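Local coordinates for protein putative phosphomannomutase (Thermus thermophilus, PDB 1TUO) that probably acts as a magnesium-dependent sugar-phosphate mutase of the phosphohexose mutase family, moving a phosphoryl group within its sugar substrate, at residues T309-V313 against T415-V419; L405-K411 against W421-A426. All coordinates share one frame; numbering follows the deposited sequence.

Contact 1 (T309-V313 against T415-V419)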
ATOM      1  N   THR A 309       3.506  10.642 -14.827  1.00 20.64           N
ATOM      2  CA  THR A 309       4.643   9.775 -15.090  1.00 20.73           C
ATOM      3  C   THR A 309       4.206   8.338 -14.877  1.00 20.95           C
ATOM      4  O   THR A 309       3.591   8.031 -13.866  1.00 20.15           O
ATOM      5  CB  THR A 309       5.802  10.084 -14.130  1.00 21.09           C
ATOM      6  OG1 THR A 309       6.286  11.410 -14.384  1.00 22.51           O
ATOM      7  CG2 THR A 309       6.934   9.076 -14.314  1.00 21.26           C
ATOM      8  N   THR A 310       4.516   7.469 -15.836  1.00 22.07           N
ATOM      9  CA  THR A 310       4.157   6.058 -15.738  1.00 22.55           C
ATOM     10  C   THR A 310       5.411   5.239 -15.484  1.00 23.00           C
ATOM     11  O   THR A 310       6.415   5.388 -16.181  1.00 23.77           O
ATOM     12  CB  THR A 310       3.480   5.562 -17.030  1.00 23.21           C
ATOM     13  OG1 THR A 310       2.288   6.323 -17.258  1.00 23.88           O
ATOM     14  CG2 THR A 310       3.116   4.083 -16.917  1.00 24.52           C
ATOM     15  N   THR A 311       5.346   4.372 -14.481  1.00 23.35           N
ATOM     16  CA  THR A 311       6.479   3.538 -14.114  1.00 25.05           C
ATOM     17  C   THR A 311       6.116   2.059 -14.136  1.00 25.90           C
ATOM     18  O   THR A 311       4.943   1.697 -14.122  1.00 24.24           O
ATOM     19  CB  THR A 311       6.944   3.854 -12.693  1.00 25.61           C
ATOM     20  OG1 THR A 311       5.880   3.564 -11.776  1.00 27.43           O
ATOM     21  CG2 THR A 311       7.327   5.322 -12.569  1.00 27.54           C
ATOM     22  N   PRO A 312       7.129   1.186 -14.197  1.00 27.02           N
ATOM     23  CA  PRO A 312       6.849  -0.252 -14.204  1.00 27.42           C
ATOM     24  C   PRO A 312       6.279  -0.562 -12.825  1.00 27.54           C
ATOM     25  O   PRO A 312       6.398   0.255 -11.912  1.00 27.10           O
ATOM     26  CB  PRO A 312       8.230  -0.868 -14.394  1.00 28.02           C
ATOM     27  CG  PRO A 312       8.954   0.173 -15.211  1.00 27.71           C
ATOM     28  CD  PRO A 312       8.545   1.449 -14.512  1.00 28.28           C
ATOM     29  N   VAL A 313       5.660  -1.725 -12.660  1.00 28.68           N
ATOM     30  CA  VAL A 313       5.116  -2.079 -11.356  1.00 28.86           C
ATOM     31  C   VAL A 313       6.256  -2.252 -10.352  1.00 29.72           C
ATOM     32  O   VAL A 313       7.290  -2.850 -10.657  1.00 31.25           O
ATOM     33  CB  VAL A 313       4.280  -3.374 -11.429  1.00 28.95           C
ATOM     34  CG1 VAL A 313       3.869  -3.812 -10.024  1.00 29.64           C
ATOM     35  CG2 VAL A 313       3.046  -3.139 -12.287  1.00 28.22           C
ATOM     36  N   THR A 415       5.071  -2.246 -24.357  1.00 29.63           N
ATOM     37  CA  THR A 415       5.758  -3.290 -23.608  1.00 28.75           C
ATOM     38  C   THR A 415       6.671  -2.796 -22.484  1.00 29.05           C
ATOM     39  O   THR A 415       7.650  -3.456 -22.139  1.00 29.64           O
ATOM     40  CB  THR A 415       6.592  -4.193 -24.561  1.00 30.10           C
ATOM     41  OG1 THR A 415       7.474  -3.382 -25.350  1.00 27.98           O
ATOM     42  CG2 THR A 415       5.677  -4.974 -25.493  1.00 29.80           C
ATOM     43  N   LEU A 416       6.341  -1.649 -21.900  1.00 28.11           N
ATOM     44  CA  LEU A 416       7.150  -1.096 -20.811  1.00 29.05           C
ATOM     45  C   LEU A 416       7.392  -2.119 -19.703  1.00 29.57           C
ATOM     46  O   LEU A 416       8.511  -2.281 -19.222  1.00 30.44           O
ATOM     47  CB  LEU A 416       6.463   0.136 -20.211  1.00 27.76           C
ATOM     48  CG  LEU A 416       7.170   0.806 -19.026  1.00 26.63           C
ATOM     49  CD1 LEU A 416       8.537   1.317 -19.462  1.00 27.93           C
ATOM     50  CD2 LEU A 416       6.322   1.950 -18.503  1.00 27.58           C
ATOM     51  N   ASP A 417       6.328  -2.803 -19.299  1.00 31.07           N
ATOM     52  CA  ASP A 417       6.403  -3.797 -18.239  1.00 31.51           C
ATOM     53  C   ASP A 417       5.308  -4.819 -18.516  1.00 32.23           C
ATOM     54  O   ASP A 417       4.154  -4.638 -18.125  1.00 30.87           O
ATOM     55  CB  ASP A 417       6.198  -3.110 -16.886  1.00 33.33           C
ATOM     56  CG  ASP A 417       6.263  -4.070 -15.723  1.00 35.22           C
ATOM     57  OD1 ASP A 417       7.038  -5.048 -15.791  1.00 37.90           O
ATOM     58  OD2 ASP A 417       5.546  -3.837 -14.727  1.00 38.19           O
ATOM     59  N   GLY A 418       5.688  -5.896 -19.198  1.00 32.57           N
ATOM     60  CA  GLY A 418       4.731  -6.919 -19.572  1.00 33.38           C
ATOM     61  C   GLY A 418       4.338  -6.581 -20.995  1.00 34.25           C
ATOM     62  O   GLY A 418       5.162  -6.059 -21.749  1.00 35.64           O
ATOM     63  N   VAL A 419       3.096  -6.862 -21.377  1.00 32.97           N
ATOM     64  CA  VAL A 419       2.637  -6.546 -22.723  1.00 33.71           C
ATOM     65  C   VAL A 419       1.233  -5.958 -22.657  1.00 33.20           C
ATOM     66  O   VAL A 419       0.303  -6.616 -22.195  1.00 33.34           O
ATOM     67  CB  VAL A 419       2.602  -7.801 -23.624  1.00 35.12           C
ATOM     68  CG1 VAL A 419       2.255  -7.399 -25.045  1.00 37.13           C
ATOM     69  CG2 VAL A 419       3.942  -8.521 -23.578  1.00 36.30           C
TER
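Asp-417 OD2 is gripped by two groups: the backbone N of Val-313 donates to it across the contact, and Arg-431 NH1 forms a salt bridge with the same oxygen. The Val-313 N to Asp-417 OD2 distance is 3.0 Å and the angle at the hydrogen is 170°, so the bond is nearly straight, although the donor stands 45° out of the carboxylate plane. With CG set trans to its own backbone N (chi1 -180°), Asp-417 stretches its carboxylate out of the loop to the amide just beyond Pro-312. The valine side chain crosses the aspartate at about a right angle, and its CG2 methyl lies against that oxygen, 3.6 Å from Asp-417 OD2, next to the bond.

Behind the carboxylate the packing is aliphatic. Pro-312 CB touches Asp-417 CB at 3.9 Å, and these two residues also have the closest CA atoms of the two segments, 5.4 Å apart. Pro-312 CG, one atom further round the ring, lies 4.3 Å from Leu-416 CG. The CD2 branch of that leucine runs on to Thr-310, 4.2 Å from its CG2 methyl. The pair crosses at a slant, and the few long contacts fit the modest 212 Å² buried in all.

The contact ties the α/β/α domain III to the C-terminal domain. Residues 309-311 belong to the outermost strand 308-311, bonded to strand 286-290, while Phe-291 just after that neighbour touches Thr-310, Leu-416 and Asp-417 alike. Pro-312 also rests on Trp-317 of helix 315-322. Facing them, the 415-419 loop joins strands 410-414 and 419-423, and Arg-431 reaches in from strand 426-431.

Contact 2 (L405-K411 against W421-A426)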
ATOM      1  N   LEU A 405      -9.244  -8.374 -29.676  1.00 47.05           N
ATOM      2  CA  LEU A 405     -10.148  -9.157 -28.838  1.00 44.99           C
ATOM      3  C   LEU A 405     -11.552  -8.563 -28.837  1.00 43.76           C
ATOM      4  O   LEU A 405     -11.722  -7.344 -28.821  1.00 41.82           O
ATOM      5  CB  LEU A 405      -9.601  -9.225 -27.413  1.00 44.88           C
ATOM      6  CG  LEU A 405      -8.153  -9.711 -27.297  1.00 44.74           C
ATOM      7  CD1 LEU A 405      -7.733  -9.705 -25.842  1.00 43.93           C
ATOM      8  CD2 LEU A 405      -8.024 -11.109 -27.886  1.00 44.87           C
ATOM      9  N   ALA A 406     -12.557  -9.434 -28.839  1.00 42.99           N
ATOM     10  CA  ALA A 406     -13.940  -8.987 -28.884  1.00 41.79           C
ATOM     11  C   ALA A 406     -14.088  -8.254 -30.214  1.00 41.93           C
ATOM     12  O   ALA A 406     -13.489  -8.657 -31.210  1.00 43.14           O
ATOM     13  CB  ALA A 406     -14.242  -8.056 -27.720  1.00 41.77           C
ATOM     14  N   GLY A 407     -14.871  -7.183 -30.238  1.00 41.39           N
ATOM     15  CA  GLY A 407     -15.051  -6.449 -31.478  1.00 39.61           C
ATOM     16  C   GLY A 407     -14.282  -5.144 -31.486  1.00 38.73           C
ATOM     17  O   GLY A 407     -14.717  -4.158 -32.088  1.00 38.01           O
ATOM     18  N   LEU A 408     -13.130  -5.138 -30.820  1.00 37.47           N
ATOM     19  CA  LEU A 408     -12.309  -3.936 -30.732  1.00 36.11           C
ATOM     20  C   LEU A 408     -11.105  -3.932 -31.668  1.00 35.84           C
ATOM     21  O   LEU A 408     -10.374  -4.919 -31.773  1.00 33.27           O
ATOM     22  CB  LEU A 408     -11.823  -3.742 -29.293  1.00 35.53           C
ATOM     23  CG  LEU A 408     -12.877  -3.809 -28.185  1.00 34.52           C
ATOM     24  CD1 LEU A 408     -12.215  -3.477 -26.854  1.00 35.22           C
ATOM     25  CD2 LEU A 408     -14.010  -2.837 -28.472  1.00 34.77           C
ATOM     26  N   THR A 409     -10.906  -2.799 -32.333  1.00 36.21           N
ATOM     27  CA  THR A 409      -9.791  -2.620 -33.255  1.00 37.78           C
ATOM     28  C   THR A 409      -8.592  -2.081 -32.470  1.00 38.35           C
ATOM     29  O   THR A 409      -8.648  -0.979 -31.924  1.00 37.07           O
ATOM     30  CB  THR A 409     -10.150  -1.603 -34.358  1.00 38.47           C
ATOM     31  OG1 THR A 409     -11.399  -1.971 -34.959  1.00 38.73           O
ATOM     32  CG2 THR A 409      -9.065  -1.566 -35.427  1.00 38.15           C
ATOM     33  N   PRO A 410      -7.494  -2.854 -32.401  1.00 39.61           N
ATOM     34  CA  PRO A 410      -6.298  -2.418 -31.671  1.00 41.78           C
ATOM     35  C   PRO A 410      -5.757  -1.065 -32.138  1.00 43.33           C
ATOM     36  O   PRO A 410      -5.938  -0.673 -33.291  1.00 43.93           O
ATOM     37  CB  PRO A 410      -5.313  -3.568 -31.897  1.00 41.24           C
ATOM     38  CG  PRO A 410      -5.763  -4.168 -33.194  1.00 41.33           C
ATOM     39  CD  PRO A 410      -7.261  -4.151 -33.062  1.00 40.17           C
ATOM     40  N   LYS A 411      -5.096  -0.358 -31.227  1.00 44.95           N
ATOM     41  CA  LYS A 411      -4.543   0.958 -31.517  1.00 46.02           C
ATOM     42  C   LYS A 411      -3.089   1.052 -31.048  1.00 46.04           C
ATOM     43  O   LYS A 411      -2.631   2.114 -30.623  1.00 47.73           O
ATOM     44  CB  LYS A 411      -5.392   2.025 -30.821  1.00 47.25           C
ATOM     45  CG  LYS A 411      -5.094   3.457 -31.227  1.00 49.72           C
ATOM     46  CD  LYS A 411      -6.037   4.423 -30.522  1.00 51.61           C
ATOM     47  CE  LYS A 411      -5.785   5.859 -30.951  1.00 52.37           C
ATOM     48  NZ  LYS A 411      -6.713   6.807 -30.275  1.00 52.65           N
ATOM     49  N   TRP A 421      -1.907  -4.380 -24.795  1.00 35.21           N
ATOM     50  CA  TRP A 421      -2.542  -4.148 -26.083  1.00 36.95           C
ATOM     51  C   TRP A 421      -3.460  -2.950 -25.918  1.00 36.99           C
ATOM     52  O   TRP A 421      -4.326  -2.926 -25.040  1.00 36.10           O
ATOM     53  CB  TRP A 421      -3.343  -5.373 -26.539  1.00 39.78           C
ATOM     54  CG  TRP A 421      -2.480  -6.504 -27.021  1.00 43.62           C
ATOM     55  CD1 TRP A 421      -1.193  -6.417 -27.469  1.00 43.90           C
ATOM     56  CD2 TRP A 421      -2.856  -7.881 -27.147  1.00 45.48           C
ATOM     57  NE1 TRP A 421      -0.743  -7.653 -27.866  1.00 45.79           N
ATOM     58  CE2 TRP A 421      -1.744  -8.570 -27.680  1.00 45.95           C
ATOM     59  CE3 TRP A 421      -4.025  -8.601 -26.862  1.00 47.01           C
ATOM     60  CZ2 TRP A 421      -1.764  -9.946 -27.934  1.00 47.13           C
ATOM     61  CZ3 TRP A 421      -4.045  -9.972 -27.116  1.00 47.19           C
ATOM     62  CH2 TRP A 421      -2.920 -10.627 -27.646  1.00 48.24           C
ATOM     63  N   LEU A 422      -3.261  -1.948 -26.762  1.00 37.48           N
ATOM     64  CA  LEU A 422      -4.052  -0.732 -26.686  1.00 38.35           C
ATOM     65  C   LEU A 422      -5.226  -0.758 -27.648  1.00 38.49           C
ATOM     66  O   LEU A 422      -5.097  -1.208 -28.783  1.00 39.11           O
ATOM     67  CB  LEU A 422      -3.169   0.477 -26.991  1.00 39.73           C
ATOM     68  CG  LEU A 422      -1.845   0.562 -26.227  1.00 40.87           C
ATOM     69  CD1 LEU A 422      -1.083   1.800 -26.684  1.00 41.69           C
ATOM     70  CD2 LEU A 422      -2.104   0.607 -24.728  1.00 40.66           C
ATOM     71  N   TYR A 423      -6.368  -0.270 -27.179  1.00 37.45           N
ATOM     72  CA  TYR A 423      -7.578  -0.205 -27.985  1.00 37.87           C
ATOM     73  C   TYR A 423      -8.201   1.154 -27.748  1.00 40.30           C
ATOM     74  O   TYR A 423      -7.781   1.892 -26.859  1.00 41.17           O
ATOM     75  CB  TYR A 423      -8.580  -1.280 -27.551  1.00 35.13           C
ATOM     76  CG  TYR A 423      -8.086  -2.694 -27.694  1.00 31.56           C
ATOM     77  CD1 TYR A 423      -8.121  -3.344 -28.927  1.00 30.79           C
ATOM     78  CD2 TYR A 423      -7.577  -3.386 -26.598  1.00 28.28           C
ATOM     79  CE1 TYR A 423      -7.663  -4.646 -29.060  1.00 28.21           C
ATOM     80  CE2 TYR A 423      -7.116  -4.685 -26.721  1.00 28.96           C
ATOM     81  CZ  TYR A 423      -7.164  -5.310 -27.957  1.00 27.16           C
ATOM     82  OH  TYR A 423      -6.722  -6.604 -28.073  1.00 28.16           O
ATOM     83  N   GLU A 424      -9.200   1.490 -28.553  1.00 42.14           N
ATOM     84  CA  GLU A 424      -9.898   2.746 -28.373  1.00 44.89           C
ATOM     85  C   GLU A 424     -10.849   2.475 -27.211  1.00 45.69           C
ATOM     86  O   GLU A 424     -11.714   1.601 -27.301  1.00 46.36           O
ATOM     87  CB  GLU A 424     -10.692   3.102 -29.632  1.00 46.72           C
ATOM     88  CG  GLU A 424     -11.465   4.408 -29.541  1.00 49.43           C
ATOM     89  CD  GLU A 424     -10.562   5.630 -29.503  1.00 51.17           C
ATOM     90  OE1 GLU A 424     -11.090   6.754 -29.374  1.00 52.62           O
ATOM     91  OE2 GLU A 424      -9.327   5.466 -29.605  1.00 52.55           O
ATOM     92  N   GLU A 425     -10.664   3.196 -26.110  1.00 45.96           N
ATOM     93  CA  GLU A 425     -11.518   3.038 -24.934  1.00 46.56           C
ATOM     94  C   GLU A 425     -11.316   1.738 -24.142  1.00 45.01           C
ATOM     95  O   GLU A 425     -12.094   1.437 -23.238  1.00 45.90           O
ATOM     96  CB  GLU A 425     -12.990   3.165 -25.345  1.00 48.85           C
ATOM     97  CG  GLU A 425     -13.331   4.486 -26.021  1.00 52.13           C
ATOM     98  CD  GLU A 425     -14.773   4.546 -26.494  1.00 53.79           C
ATOM     99  OE1 GLU A 425     -15.682   4.332 -25.664  1.00 55.55           O
ATOM    100  OE2 GLU A 425     -14.995   4.809 -27.694  1.00 54.64           O
ATOM    101  N   ALA A 426     -10.280   0.970 -24.471  1.00 42.50           N
ATOM    102  CA  ALA A 426     -10.003  -0.272 -23.752  1.00 38.89           C
ATOM    103  C   ALA A 426      -8.521  -0.651 -23.788  1.00 37.05           C
ATOM    104  O   ALA A 426      -7.813  -0.350 -24.749  1.00 36.24           O
ATOM    105  CB  ALA A 426     -10.845  -1.408 -24.321  1.00 39.97           C
TER
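The open end of the hairpin formed by strands 410-414 and 419-423 is where Lys-411 and Leu-422 meet: Lys-411 N donates to Leu-422 O over a short 2.6 Å. That bond is fairly straight at the hydrogen (167°), but the donor stands 38° above the carbonyl plane. Next to it, Pro-410 CA comes to 3.4 Å from Tyr-423 CD1. Lys-411 runs out fully extended, and its NZ reaches Glu-424 OE2 at 3.0 Å, a salt bridge made on the syn lone pair of that oxygen. The glutamate meets it by bending at chi2 (69°).

The type II' turn from Leu-405 to Leu-408 precedes strand 410-414, the outermost strand on that side of the antiparallel sheet of the C-terminal domain, and sets Leu-405 and Leu-408 against Tyr-423. The tyrosine starts out pointing away from 405-411, yet its ring swings back along that segment. Tyr-423 CD1 approaches Leu-408 CB at 3.7 Å. One atom further along the ring, Tyr-423 CE1 lies 3.8 Å from Pro-410 CB. The hydroxyl end closes on the other leucine, with Tyr-423 OH 3.5 Å from Leu-405 CG. Replacing this tyrosine with an alanine would probably leave Leu-405, Leu-408 and Pro-410 without their shared partner and open a gap beneath the turn. Leu-405 CD1 continues to the edge of the Trp-421 ring, in its plane, 3.9 Å from CZ3 of that tryptophan. Trp-421 is itself packed edge-to-face with Phe-430. Leu-408 CD1 meets Ala-426 CB at 3.5 Å. Leu-454 of helix 448-459 touches Leu-405, Leu-408 and Ala-426.

Contacts 1 and 2 use opposite ends of one hairpin. The 415-419 loop of contact 1 connects the two strands whose far ends pair in contact 2, so the segments adjoin in sequence although the contact centres are about 18 Å apart and do not otherwise touch. Contact 2 stays within the C-terminal domain, its centre about 30 Å from the centre of the chain. Contact 1, at about 18 Å from that centre, joins the C-terminal domain to domain III. Phosphohexose mutases generally work in a cleft formed between their four domains, and the contact of 309-313 with 415-419 may bear on how the C-terminal domain sits against domain III.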